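Local coordinates for protein valine-pyruvate aminotransferase (Salmonella typhimurium, PDB 3G7Q) that probably transfers the amino group of valine to pyruvate using pyridoxal 5'-phosphate, as a class I aminotransferase giving 3-methyl-2-oxobutanoate and L-alanine, at residues 73-78 with 286-291; 78-83 with 101-106; 369-374 with 383-388; 330-335 with 345-350; 44-49 with 304-309. All coordinates share one frame; numbering follows the deposited sequence.

Contact 1 (73-78 with 286-291)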
# COMPACT_ATOMS: atom_id res chain seq x y z
N GLY A 73 15.42 -3.62 -6.16
CA GLY A 73 16.30 -4.16 -7.20
C GLY A 73 16.90 -3.15 -8.16
O GLY A 73 16.71 -1.95 -7.98
N PRO A 74 17.61 -3.64 -9.20
CA PRO A 74 18.24 -2.80 -10.24
C PRO A 74 17.26 -1.89 -10.99
O PRO A 74 17.68 -0.92 -11.60
CB PRO A 74 18.83 -3.82 -11.22
CG PRO A 74 19.01 -5.05 -10.42
CD PRO A 74 17.88 -5.07 -9.45
N GLN A 75 15.99 -2.26 -11.02
CA GLN A 75 14.95 -1.43 -11.62
C GLN A 75 13.90 -1.12 -10.55
O GLN A 75 12.70 -1.01 -10.84
CB GLN A 75 14.31 -2.12 -12.81
CG GLN A 75 15.27 -2.36 -13.94
CD GLN A 75 14.56 -2.97 -15.12
OE1 GLN A 75 13.87 -3.98 -14.98
NE2 GLN A 75 14.72 -2.36 -16.30
N GLY A 76 14.38 -0.97 -9.31
CA GLY A 76 13.54 -0.71 -8.16
C GLY A 76 13.21 0.76 -8.04
O GLY A 76 13.50 1.55 -8.95
N LYS A 77 12.60 1.11 -6.90
CA LYS A 77 12.25 2.49 -6.59
C LYS A 77 13.37 3.45 -6.97
O LYS A 77 13.12 4.41 -7.70
CB LYS A 77 11.91 2.65 -5.10
N THR A 78 14.60 3.16 -6.58
CA THR A 78 15.72 4.06 -6.87
C THR A 78 16.02 4.28 -8.36
O THR A 78 16.20 5.43 -8.81
CB THR A 78 17.00 3.59 -6.16
OG1 THR A 78 16.72 3.46 -4.75
CG2 THR A 78 18.16 4.58 -6.37
N GLY A 286 5.65 -2.92 -11.14
CA GLY A 286 5.27 -1.61 -11.72
C GLY A 286 6.48 -0.75 -12.02
O GLY A 286 6.70 -0.37 -13.18
N PRO A 287 7.26 -0.40 -10.98
CA PRO A 287 8.47 0.36 -11.22
C PRO A 287 9.41 -0.24 -12.27
O PRO A 287 9.97 0.51 -13.08
CB PRO A 287 9.15 0.41 -9.85
CG PRO A 287 8.03 0.23 -8.88
CD PRO A 287 7.02 -0.63 -9.54
N ALA A 288 9.56 -1.57 -12.28
CA ALA A 288 10.46 -2.22 -13.24
C ALA A 288 9.93 -2.06 -14.66
O ALA A 288 10.69 -1.74 -15.59
CB ALA A 288 10.69 -3.72 -12.89
N MSE A 289 8.63 -2.24 -14.83
CA MSE A 289 8.01 -2.07 -16.14
C MSE A 289 8.14 -0.64 -16.62
O MSE A 289 8.42 -0.40 -17.79
CB MSE A 289 6.54 -2.49 -16.11
CG MSE A 289 6.41 -4.00 -15.94
SE MSE A 289 4.57 -4.49 -15.77
CE MSE A 289 4.00 -4.46 -17.67
N MSE A 290 7.93 0.32 -15.72
CA MSE A 290 8.09 1.73 -16.08
C MSE A 290 9.52 2.05 -16.50
O MSE A 290 9.74 2.74 -17.48
CB MSE A 290 7.74 2.65 -14.92
CG MSE A 290 6.27 2.77 -14.66
SE MSE A 290 5.96 4.33 -13.52
CE MSE A 290 6.63 5.40 -14.43
N CYS A 291 10.49 1.55 -15.73
CA CYS A 291 11.89 1.77 -16.09
C CYS A 291 12.17 1.29 -17.51
O CYS A 291 12.82 1.98 -18.30
CB CYS A 291 12.85 1.06 -15.15
SG CYS A 291 13.15 1.83 -13.58

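Contact 2 (78-83 with 101-106)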
# COMPACT_ATOMS: atom_id res chain seq x y z
N THR A 78 14.60 3.16 -6.58
CA THR A 78 15.72 4.06 -6.87
C THR A 78 16.02 4.28 -8.36
O THR A 78 16.20 5.43 -8.81
CB THR A 78 17.00 3.59 -6.16
OG1 THR A 78 16.72 3.46 -4.75
CG2 THR A 78 18.16 4.58 -6.37
N ALA A 79 16.08 3.20 -9.14
CA ALA A 79 16.33 3.34 -10.57
C ALA A 79 15.19 4.13 -11.22
O ALA A 79 15.42 4.94 -12.14
CB ALA A 79 16.48 1.97 -11.23
N LEU A 80 13.97 3.90 -10.75
CA LEU A 80 12.79 4.59 -11.29
C LEU A 80 12.78 6.08 -10.94
O LEU A 80 12.42 6.90 -11.78
CB LEU A 80 11.50 3.94 -10.82
CG LEU A 80 10.21 4.59 -11.33
CD1 LEU A 80 10.17 4.59 -12.85
CD2 LEU A 80 8.99 3.90 -10.75
N LEU A 81 13.16 6.44 -9.72
CA LEU A 81 13.23 7.86 -9.36
C LEU A 81 14.16 8.59 -10.33
O LEU A 81 13.84 9.69 -10.78
CB LEU A 81 13.69 8.08 -7.92
CG LEU A 81 12.79 7.55 -6.78
CD1 LEU A 81 13.36 8.02 -5.45
CD2 LEU A 81 11.33 7.96 -6.91
N ASN A 82 15.30 7.97 -10.65
CA ASN A 82 16.26 8.53 -11.60
C ASN A 82 15.69 8.61 -13.01
O ASN A 82 15.87 9.61 -13.70
CB ASN A 82 17.56 7.71 -11.66
CG ASN A 82 18.38 7.78 -10.38
OD1 ASN A 82 18.09 8.55 -9.47
ND2 ASN A 82 19.44 6.98 -10.32
N ALA A 83 15.02 7.55 -13.44
CA ALA A 83 14.43 7.47 -14.78
C ALA A 83 13.31 8.49 -14.98
O ALA A 83 13.26 9.16 -16.02
CB ALA A 83 13.90 6.05 -15.04
N ILE A 101 10.87 13.32 -6.05
CA ILE A 101 9.93 12.25 -6.39
C ILE A 101 9.79 11.20 -5.28
O ILE A 101 10.80 10.79 -4.69
CB ILE A 101 10.39 11.54 -7.67
CG1 ILE A 101 10.70 12.56 -8.79
CG2 ILE A 101 9.33 10.56 -8.13
CD1 ILE A 101 11.05 11.91 -10.14
N ALA A 102 8.55 10.81 -5.00
CA ALA A 102 8.25 9.74 -4.02
C ALA A 102 7.28 8.77 -4.70
O ALA A 102 6.45 9.18 -5.53
CB ALA A 102 7.64 10.33 -2.76
N LEU A 103 7.40 7.48 -4.39
CA LEU A 103 6.51 6.48 -4.95
C LEU A 103 5.59 5.97 -3.86
O LEU A 103 5.98 5.92 -2.70
CB LEU A 103 7.32 5.33 -5.52
CG LEU A 103 8.41 5.67 -6.53
CD1 LEU A 103 9.12 4.40 -6.98
CD2 LEU A 103 7.79 6.40 -7.72
N THR A 104 4.37 5.59 -4.24
CA THR A 104 3.39 5.07 -3.30
C THR A 104 2.70 3.89 -3.98
O THR A 104 2.98 3.60 -5.13
CB THR A 104 2.30 6.11 -2.96
OG1 THR A 104 1.53 6.37 -4.14
CG2 THR A 104 2.91 7.43 -2.40
N ASN A 105 1.76 3.29 -3.25
CA ASN A 105 0.94 2.16 -3.68
C ASN A 105 -0.13 2.56 -4.69
O ASN A 105 -0.79 1.70 -5.27
CB ASN A 105 0.25 1.56 -2.44
CG ASN A 105 -0.21 0.14 -2.65
OD1 ASN A 105 -1.37 -0.20 -2.41
ND2 ASN A 105 0.70 -0.70 -3.11
N GLY A 106 -0.32 3.86 -4.88
CA GLY A 106 -1.32 4.40 -5.80
C GLY A 106 -1.77 5.79 -5.43
O GLY A 106 -1.34 6.37 -4.44

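Contact 3 (369-374 with 383-388). With EDO (1,2-ethanediol), chain F.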
# COMPACT_ATOMS: atom_id res chain seq x y z
N PRO A 369 -24.39 7.55 -8.37
CA PRO A 369 -25.08 8.80 -8.11
C PRO A 369 -24.10 9.95 -7.89
O PRO A 369 -23.10 9.80 -7.19
CB PRO A 369 -25.87 8.50 -6.82
CG PRO A 369 -25.98 7.06 -6.79
CD PRO A 369 -24.75 6.50 -7.40
N GLY A 370 -24.40 11.09 -8.49
CA GLY A 370 -23.50 12.24 -8.44
C GLY A 370 -23.28 12.91 -7.10
O GLY A 370 -22.23 13.49 -6.86
N HIS A 371 -24.25 12.79 -6.20
CA HIS A 371 -24.15 13.53 -4.95
C HIS A 371 -22.93 13.18 -4.15
O HIS A 371 -22.41 14.02 -3.41
CB HIS A 371 -25.40 13.29 -4.10
CG HIS A 371 -25.40 14.01 -2.79
ND1 HIS A 371 -25.40 15.38 -2.68
CD2 HIS A 371 -25.44 13.53 -1.52
CE1 HIS A 371 -25.41 15.72 -1.41
NE2 HIS A 371 -25.45 14.62 -0.68
N TYR A 372 -22.43 11.97 -4.33
CA TYR A 372 -21.31 11.50 -3.59
C TYR A 372 -19.98 12.18 -3.93
O TYR A 372 -19.03 12.07 -3.16
CB TYR A 372 -21.24 9.97 -3.71
CG TYR A 372 -22.53 9.29 -3.24
CD1 TYR A 372 -23.08 9.58 -1.98
CD2 TYR A 372 -23.18 8.36 -4.03
CE1 TYR A 372 -24.26 8.97 -1.55
CE2 TYR A 372 -24.36 7.74 -3.60
CZ TYR A 372 -24.90 8.05 -2.37
OH TYR A 372 -26.07 7.42 -1.94
N PHE A 373 -19.92 12.92 -5.05
CA PHE A 373 -18.70 13.62 -5.45
C PHE A 373 -18.61 15.09 -5.01
O PHE A 373 -17.77 15.83 -5.53
CB PHE A 373 -18.56 13.54 -6.98
CG PHE A 373 -18.48 12.14 -7.51
CD1 PHE A 373 -19.63 11.45 -7.86
CD2 PHE A 373 -17.26 11.50 -7.65
CE1 PHE A 373 -19.56 10.14 -8.36
CE2 PHE A 373 -17.19 10.20 -8.14
CZ PHE A 373 -18.35 9.52 -8.49
N PHE A 374 -19.50 15.52 -4.12
CA PHE A 374 -19.54 16.90 -3.65
C PHE A 374 -19.49 17.03 -2.13
O PHE A 374 -20.25 17.79 -1.55
CB PHE A 374 -20.85 17.56 -4.07
CG PHE A 374 -21.03 17.71 -5.54
CD1 PHE A 374 -21.69 16.75 -6.27
CD2 PHE A 374 -20.64 18.88 -6.17
CE1 PHE A 374 -21.89 16.91 -7.61
CE2 PHE A 374 -20.85 19.04 -7.52
CZ PHE A 374 -21.48 18.05 -8.24
N HIS A 383 -28.79 20.51 -7.71
CA HIS A 383 -27.99 20.00 -8.82
C HIS A 383 -27.24 18.71 -8.53
O HIS A 383 -27.16 17.83 -9.40
CB HIS A 383 -26.97 21.07 -9.21
CG HIS A 383 -26.07 20.67 -10.34
ND1 HIS A 383 -26.43 20.80 -11.66
CD2 HIS A 383 -24.78 20.23 -10.35
CE1 HIS A 383 -25.43 20.41 -12.43
NE2 HIS A 383 -24.41 20.06 -11.66
N THR A 384 -26.69 18.56 -7.33
CA THR A 384 -25.92 17.35 -7.00
C THR A 384 -26.78 16.09 -7.07
O THR A 384 -26.25 15.00 -7.25
CB THR A 384 -25.24 17.44 -5.63
OG1 THR A 384 -26.21 17.35 -4.56
CG2 THR A 384 -24.43 18.75 -5.52
N HIS A 385 -28.09 16.26 -6.96
CA HIS A 385 -29.02 15.13 -7.03
C HIS A 385 -29.59 14.91 -8.43
O HIS A 385 -30.56 14.16 -8.59
CB HIS A 385 -30.14 15.36 -6.01
CG HIS A 385 -29.65 15.34 -4.61
ND1 HIS A 385 -29.32 14.16 -3.98
CD2 HIS A 385 -29.34 16.33 -3.74
CE1 HIS A 385 -28.88 14.42 -2.77
NE2 HIS A 385 -28.87 15.73 -2.60
N GLN A 386 -29.01 15.54 -9.43
CA GLN A 386 -29.48 15.40 -10.80
C GLN A 386 -28.41 14.83 -11.72
O GLN A 386 -28.63 14.75 -12.92
CB GLN A 386 -29.92 16.77 -11.33
CG GLN A 386 -31.05 17.36 -10.54
CD GLN A 386 -31.44 18.78 -10.94
OE1 GLN A 386 -30.96 19.36 -11.92
NE2 GLN A 386 -32.33 19.35 -10.15
N CYS A 387 -27.27 14.40 -11.16
CA CYS A 387 -26.15 13.90 -11.96
C CYS A 387 -25.80 12.47 -11.63
O CYS A 387 -26.09 11.98 -10.53
CB CYS A 387 -24.91 14.76 -11.75
SG CYS A 387 -25.03 16.52 -12.15
N MSE A 388 -25.16 11.81 -12.59
CA MSE A 388 -24.62 10.48 -12.40
C MSE A 388 -23.33 10.33 -13.18
O MSE A 388 -23.14 10.97 -14.21
CB MSE A 388 -25.58 9.39 -12.89
CG MSE A 388 -26.91 9.38 -12.15
SE MSE A 388 -27.85 7.67 -12.37
CE MSE A 388 -26.70 7.03 -11.06
C1 EDO F . -26.30 4.69 -3.80
O1 EDO F . -27.33 5.64 -3.51
C2 EDO F . -26.64 3.33 -3.18
O2 EDO F . -26.68 3.41 -1.75

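Contact 4 (330-335 with 345-350)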
# COMPACT_ATOMS: atom_id res chain seq x y z
N ARG A 330 -33.28 16.04 -21.94
CA ARG A 330 -33.32 15.01 -20.90
C ARG A 330 -31.94 14.56 -20.39
O ARG A 330 -31.87 13.79 -19.45
CB ARG A 330 -34.09 13.81 -21.42
CG ARG A 330 -35.56 14.11 -21.71
CD ARG A 330 -36.32 14.31 -20.46
NE ARG A 330 -37.74 14.49 -20.72
CZ ARG A 330 -38.39 15.64 -20.82
NH1 ARG A 330 -37.77 16.81 -20.70
NH2 ARG A 330 -39.70 15.63 -21.03
N CYS A 331 -30.86 14.99 -21.06
CA CYS A 331 -29.50 14.66 -20.61
C CYS A 331 -28.44 15.61 -21.14
O CYS A 331 -28.20 15.66 -22.35
CB CYS A 331 -29.17 13.23 -21.04
SG CYS A 331 -27.56 12.60 -20.39
N LEU A 332 -27.85 16.39 -20.24
CA LEU A 332 -26.71 17.23 -20.56
C LEU A 332 -25.45 16.42 -20.17
O LEU A 332 -25.43 15.77 -19.13
CB LEU A 332 -26.75 18.57 -19.85
CG LEU A 332 -27.95 19.46 -20.22
CD1 LEU A 332 -28.02 20.72 -19.38
CD2 LEU A 332 -27.90 19.82 -21.71
N ILE A 333 -24.43 16.50 -21.00
CA ILE A 333 -23.22 15.71 -20.83
C ILE A 333 -22.07 16.65 -20.58
O ILE A 333 -21.84 17.58 -21.35
CB ILE A 333 -22.96 14.88 -22.10
CG1 ILE A 333 -24.14 13.94 -22.41
CG2 ILE A 333 -21.66 14.05 -21.95
CD1 ILE A 333 -24.03 13.20 -23.79
N HIS A 334 -21.32 16.46 -19.50
CA HIS A 334 -20.17 17.35 -19.28
C HIS A 334 -19.23 17.16 -20.47
O HIS A 334 -19.02 16.03 -20.93
CB HIS A 334 -19.41 17.05 -18.00
CG HIS A 334 -18.45 18.14 -17.61
ND1 HIS A 334 -17.25 18.33 -18.25
CD2 HIS A 334 -18.55 19.12 -16.68
CE1 HIS A 334 -16.63 19.37 -17.71
NE2 HIS A 334 -17.40 19.88 -16.77
N LYS A 335 -18.70 18.25 -21.00
CA LYS A 335 -17.73 18.14 -22.11
C LYS A 335 -16.63 17.14 -21.73
O LYS A 335 -16.01 17.26 -20.71
CB LYS A 335 -17.14 19.50 -22.44
CG LYS A 335 -16.23 19.41 -23.65
CD LYS A 335 -15.64 20.75 -23.96
CE LYS A 335 -14.91 20.66 -25.30
NZ LYS A 335 -14.37 21.99 -25.66
N TRP A 345 -25.89 14.98 -16.55
CA TRP A 345 -26.75 15.88 -15.80
C TRP A 345 -28.15 15.83 -16.40
O TRP A 345 -28.37 16.34 -17.49
CB TRP A 345 -26.18 17.29 -15.80
CG TRP A 345 -27.05 18.35 -15.19
CD1 TRP A 345 -28.01 18.19 -14.22
CD2 TRP A 345 -26.97 19.76 -15.44
NE1 TRP A 345 -28.57 19.41 -13.91
CE2 TRP A 345 -27.95 20.39 -14.64
CE3 TRP A 345 -26.17 20.55 -16.27
CZ2 TRP A 345 -28.15 21.77 -14.65
CZ3 TRP A 345 -26.40 21.95 -16.29
CH2 TRP A 345 -27.39 22.52 -15.49
N PHE A 346 -29.08 15.20 -15.68
CA PHE A 346 -30.47 15.03 -16.09
C PHE A 346 -31.15 16.29 -15.62
O PHE A 346 -31.77 16.35 -14.56
CB PHE A 346 -31.05 13.75 -15.50
CG PHE A 346 -30.21 12.53 -15.81
CD1 PHE A 346 -30.02 12.12 -17.13
CD2 PHE A 346 -29.58 11.81 -14.80
CE1 PHE A 346 -29.25 11.01 -17.41
CE2 PHE A 346 -28.82 10.70 -15.09
CZ PHE A 346 -28.64 10.30 -16.39
N LYS A 347 -31.01 17.35 -16.42
CA LYS A 347 -31.39 18.69 -15.93
C LYS A 347 -32.85 18.77 -15.51
O LYS A 347 -33.72 18.36 -16.24
CB LYS A 347 -31.03 19.80 -16.94
CG LYS A 347 -31.33 21.23 -16.44
CD LYS A 347 -30.67 22.35 -17.28
CE LYS A 347 -30.94 23.74 -16.66
NZ LYS A 347 -32.39 24.06 -16.69
N ASP A 348 -33.06 19.23 -14.29
CA ASP A 348 -34.39 19.37 -13.69
C ASP A 348 -35.14 18.03 -13.54
O ASP A 348 -36.37 18.02 -13.43
CB ASP A 348 -35.24 20.41 -14.45
CG ASP A 348 -34.57 21.76 -14.53
OD1 ASP A 348 -33.93 22.20 -13.55
OD2 ASP A 348 -34.68 22.39 -15.58
N LEU A 349 -34.42 16.90 -13.53
CA LEU A 349 -35.06 15.59 -13.31
C LEU A 349 -35.98 15.73 -12.10
O LEU A 349 -35.59 16.27 -11.06
CB LEU A 349 -34.00 14.52 -13.01
CG LEU A 349 -34.44 13.05 -12.99
CD1 LEU A 349 -34.93 12.64 -14.39
CD2 LEU A 349 -33.29 12.13 -12.53
N PRO A 350 -37.24 15.26 -12.21
CA PRO A 350 -38.15 15.43 -11.07
C PRO A 350 -38.06 14.38 -9.95
O PRO A 350 -38.95 14.31 -9.09
CB PRO A 350 -39.55 15.40 -11.74
CG PRO A 350 -39.37 14.59 -12.92
CD PRO A 350 -37.92 14.66 -13.36

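Contact 5 (44-49 with 304-309). With EDO (1,2-ethanediol), chain E.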
# COMPACT_ATOMS: atom_id res chain seq x y z
N ILE A 44 -6.98 -2.41 -24.09
CA ILE A 44 -6.73 -2.04 -25.47
C ILE A 44 -5.92 -3.15 -26.07
O ILE A 44 -4.82 -3.46 -25.57
CB ILE A 44 -6.01 -0.68 -25.58
CG1 ILE A 44 -6.85 0.42 -24.88
CG2 ILE A 44 -5.69 -0.37 -27.03
CD1 ILE A 44 -6.18 1.82 -24.83
N PRO A 45 -6.45 -3.79 -27.14
CA PRO A 45 -5.69 -4.92 -27.72
C PRO A 45 -4.21 -4.67 -28.00
O PRO A 45 -3.39 -5.52 -27.63
CB PRO A 45 -6.46 -5.22 -29.01
CG PRO A 45 -7.86 -4.83 -28.68
CD PRO A 45 -7.73 -3.59 -27.84
N ALA A 46 -3.87 -3.52 -28.59
CA ALA A 46 -2.49 -3.19 -28.88
C ALA A 46 -1.66 -3.07 -27.60
O ALA A 46 -0.46 -3.44 -27.59
CB ALA A 46 -2.39 -1.88 -29.72
N MSE A 47 -2.27 -2.58 -26.53
CA MSE A 47 -1.57 -2.45 -25.23
C MSE A 47 -1.38 -3.82 -24.59
O MSE A 47 -0.31 -4.09 -24.03
CB MSE A 47 -2.28 -1.48 -24.29
CG MSE A 47 -2.29 -0.04 -24.79
SE MSE A 47 -0.53 0.73 -25.07
CE MSE A 47 0.14 0.59 -23.25
N GLN A 48 -2.39 -4.67 -24.66
CA GLN A 48 -2.24 -6.02 -24.09
C GLN A 48 -1.13 -6.77 -24.81
O GLN A 48 -0.30 -7.44 -24.16
CB GLN A 48 -3.56 -6.77 -24.17
CG GLN A 48 -4.71 -6.13 -23.36
CD GLN A 48 -4.52 -6.14 -21.84
OE1 GLN A 48 -5.24 -5.44 -21.12
NE2 GLN A 48 -3.57 -6.94 -21.35
N ASP A 49 -1.05 -6.62 -26.13
CA ASP A 49 0.02 -7.25 -26.90
C ASP A 49 1.38 -6.68 -26.48
O ASP A 49 2.34 -7.43 -26.29
CB ASP A 49 -0.17 -7.01 -28.41
CG ASP A 49 -1.38 -7.74 -28.99
OD1 ASP A 49 -1.95 -8.65 -28.33
OD2 ASP A 49 -1.76 -7.39 -30.13
N GLU A 304 0.50 8.74 -26.38
CA GLU A 304 -0.00 9.64 -27.43
C GLU A 304 -0.57 8.95 -28.66
O GLU A 304 -1.55 9.43 -29.23
CB GLU A 304 1.09 10.66 -27.86
CG GLU A 304 0.67 11.72 -28.93
CD GLU A 304 -0.34 12.83 -28.47
OE1 GLU A 304 -0.36 13.21 -27.29
OE2 GLU A 304 -1.11 13.35 -29.31
N THR A 305 0.01 7.81 -29.06
CA THR A 305 -0.39 7.18 -30.33
C THR A 305 -1.29 5.96 -30.24
O THR A 305 -1.86 5.55 -31.25
CB THR A 305 0.87 6.81 -31.13
OG1 THR A 305 1.54 5.73 -30.51
CG2 THR A 305 1.82 8.02 -31.21
N VAL A 306 -1.43 5.39 -29.06
CA VAL A 306 -2.26 4.19 -28.91
C VAL A 306 -3.39 4.43 -27.91
O VAL A 306 -4.58 4.26 -28.23
CB VAL A 306 -1.41 2.99 -28.46
CG1 VAL A 306 -2.31 1.76 -28.17
CG2 VAL A 306 -0.35 2.65 -29.52
N ILE A 307 -3.02 4.87 -26.72
CA ILE A 307 -4.00 5.09 -25.66
C ILE A 307 -4.95 6.26 -25.96
O ILE A 307 -6.17 6.05 -26.01
CB ILE A 307 -3.29 5.30 -24.31
CG1 ILE A 307 -2.54 4.02 -23.89
CG2 ILE A 307 -4.30 5.71 -23.23
CD1 ILE A 307 -1.68 4.16 -22.65
N LYS A 308 -4.43 7.46 -26.14
CA LYS A 308 -5.31 8.60 -26.36
C LYS A 308 -6.31 8.37 -27.52
O LYS A 308 -7.50 8.60 -27.36
CB LYS A 308 -4.49 9.87 -26.60
CG LYS A 308 -5.35 11.09 -26.90
CD LYS A 308 -4.49 12.33 -27.05
CE LYS A 308 -5.24 13.44 -27.75
NZ LYS A 308 -4.44 14.70 -27.85
N PRO A 309 -5.83 7.95 -28.70
CA PRO A 309 -6.82 7.78 -29.79
C PRO A 309 -7.89 6.72 -29.55
O PRO A 309 -9.02 6.85 -30.05
CB PRO A 309 -5.97 7.38 -31.00
CG PRO A 309 -4.59 7.56 -30.60
CD PRO A 309 -4.47 7.65 -29.16
C1 EDO E . -7.66 16.00 -29.35
O1 EDO E . -6.61 16.22 -28.36
C2 EDO E . -8.17 14.55 -29.40
O2 EDO E . -7.58 13.87 -30.55

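Contact 1 (73-78 with 286-291)
At the start of helix 77-92, the turn carrying Gln75 and the N-cap residue Gly76 packs against one side of helix 285-295, within the large domain of this class I aminotransferase fold. Gln75 lies over Ala288, their CA atoms 4.8 Å apart. The carbonyl O of Gln75 faces the helix: it meets CA of Ala288 at 3.5 Å in a bent CH...O contact (125° at the hydrogen), and SG of Cys291 lies 4.0 Å from the same Gln75 O. CB of Pro287 also approaches Gln75 O, at 3.9 Å. The Gln75 side chain leaves beside its own backbone N (chi1 -64°) and runs extended to its amide, which passes along the helix: OE1 of Gln75 rests 3.8 Å from CB of Ala288, and NE2 of Gln75 comes to 4.1 Å from CB of Cys291. The amide finds its polar partner one residue further along the same helix, where Gln75 NE2 is hydrogen-bonded to Glu292 OE1. Met58 of helix 45-61 touches both Gln75 and Ala288. No hydrogen bond joins the two segments, which implies that van der Waals contact and one weak CH...O approach hold the turn to the helix, with Glu292 fixing the amide end.

Contact 2 (78-83 with 101-106)
Leu81 and Ile101 lie alongside each other, running in opposite senses, and their branches press together where CD2 of Leu81 meets CG2 of Ile101 at 3.5 Å, tighter than an ordinary carbon contact. The same Leu81 methyl sits between two residues of the strand, for CG of Leu103 is 3.7 Å from Leu81 CD2. The CB bond of Leu81 does not itself aim at the strand; CG standing beside the backbone N (chi1 -63°) brings CD2 there. Both methyls also reach the Ile101 carbonyl, CD1 of Leu81 lying 3.8 Å from Ile101 O. In return, CD1 of Ile101 stretches back to the helix backbone and stops 3.6 Å from Leu81 O. Helix 77-92 here covers an outermost strand of the seven-stranded sheet of the large domain, strand 101-104, whose backbone pairs antiparallel with 259-262; the short helix and strand axes approach to 9.0 Å at 131°. The preceding residue, Leu80, crosses Leu103 at a slant: with CG anti to the backbone N (chi1 180°), its CD2 is carried to 3.8 Å from CD1 of Leu103. Leu80 also packs on Pro287, Met290 and Cys291 of helix 285-295, while Ile260 of the neighbouring strand lies against Ile101 and Leu103.

Contact 3 (369-374 with 383-388)
OG1 of Thr384 is gripped by two hydrogen bonds, one with ND1 of His371, 2.8 Å from Thr384 OG1, and one with the carbonyl O of Trp381. The hydroxyl meets the imidazole at the edge, close to the ring plane. Over one face of His371 lies the ring of His385 in an offset stack, centroids 4.2 Å apart and planes at 23°; CE1 of His385 stands 3.5 Å from CG of His371. Glu354 takes the ND1 of His385, which would steady the stacked ring and perhaps bias its protonation. This loop links strand 368-369 to strand 387-391, at one border of the six-stranded mixed sheet, where Pro369 and Met388 form an antiparallel non-hydrogen-bonded pair. Just beyond, N of Gly370 is hydrogen-bonded to O of Cys387 at 2.8 Å. The Thr384 OG1 torsion (chi1 71°) leaves CG2 anti to the carbonyl carbon and over the Phe374 ring, a CH-pi contact with Thr384 CG2 3.5 Å from the ring centroid. CE of Met388, selenomethionine in this crystal, bends back to within 3.6 Å of N of Pro369. Nearby, Tyr372 OH is hydrogen-bonded, at 2.7 Å, to O1 of a 1,2-ethanediol probably from the crystallisation liquor.

Contact 4 (330-335 with 345-350)
Leu332 carries CG beside its backbone N (chi1 -63°), whereas Trp345 holds its indole anti to the backbone N (chi1 173°); with these torsions the two side chains run side by side on one face of the sheet. CD1 of Leu332 sits over the rim of the benzo ring, 3.6 Å from CE3 of Trp345, an off-centre CH-pi contact, while Gln386 OE1 is hydrogen-bonded to NE1 of Trp345. Lys347 covers the same Leu332 methyl with its aliphatic part, CD of Lys347 being 3.8 Å from CD1 of Leu332, and its ammonium goes on to a salt bridge with Asp348. Beneath the side chains the backbones are joined twice: N of Leu332 donates to O of Trp345 at 2.8 Å, and N of Trp345 to O of Leu332 at 2.7 Å, the latter nearly straight at 174°. The Phe346 ring presents an edge to the carbonyl of Arg330, CD1 of Phe346 lying 3.4 Å from Arg330 O, and meets SG of Cys331 obliquely, with CE1 of Phe346 3.8 Å from that sulfur. A pair joined by two backbone hydrogen bonds, followed by a type II beta turn from Phe346 to Leu349, here belongs to the beta hairpin of strands 332-334 and 341-345 in the six-stranded sheet.

Contact 5 (44-49 with 304-309)
CG1 of Val306 is the centre of the tightly packed part, touching three residues of the other segment at once. SE of Met47, a selenomethionine, lies 3.7 Å from Val306 CG1, and CG2 of Ile44 lies 4.2 Å from the same methyl. Val306 places CG1 anti to its backbone N (chi1 174°), which directs this branch to the first turn of helix 45-61. Met47 is bent at both chi2 (-59°) and chi3, which brings its selenium against Val306 and Ile307; it crosses Val306 at a slant and Ile307 at about a right angle, with SE of Met47 4.0 Å from CG1 of Ile307. From the N-cap position, Ile44 lays CD1 along the helix backbone, 4.0 Å from CA of Ile307. Phe310 and Tyr311 extend this apolar patch beside Ile44, and Leu302 packs on Met47.

The other side is looser. Ala46 forms the exposed rim, where its CB meets Val306 CG1 at 4.0 Å. On the far flank of helix 299-325, Lys308 points away from helix 45-61, and in the conformer given its NZ donates to O1 of a bound 1,2-ethanediol at 2.7 Å, a molecule probably from the crystallisation liquor. No hydrogen bond crosses between the segments. Their short axes stay 10.0 Å apart and run at 134°, an oblique crossing, nearer antiparallel than parallel, made through apolar side chains. It joins helix 45-61 to the long helix 299-325, at the wider pi-type turn 304-307, which holds Val306 and Ile307, in this class I aminotransferase fold.

In the fold
Contacts 1 and 2 share Thr78 and helix 77-92, their centres 8 Å apart: the turn leading into that helix meets helix 285-295 and its first turns meet strand 101-104, with Leu80 touching both. Contact 5, about 22 Å from contact 1 between centres, involves helix 299-325, which follows helix 285-295; its segments enclose contacts 1 and 2 along the chain. Contacts 4 and then 3 come later, 11 Å apart between centres, where Gln386 meets Trp345 and Phe346. Roughly 39 Å separates the centres of contacts 1 and 3, on opposite sides of the chain's centre. Contact 2 reaches the seven-stranded sheet, contacts 3 and 4 the six-stranded one, and contact 5 joins helices far apart in sequence, as contact 1 joins a helix and a distant turn.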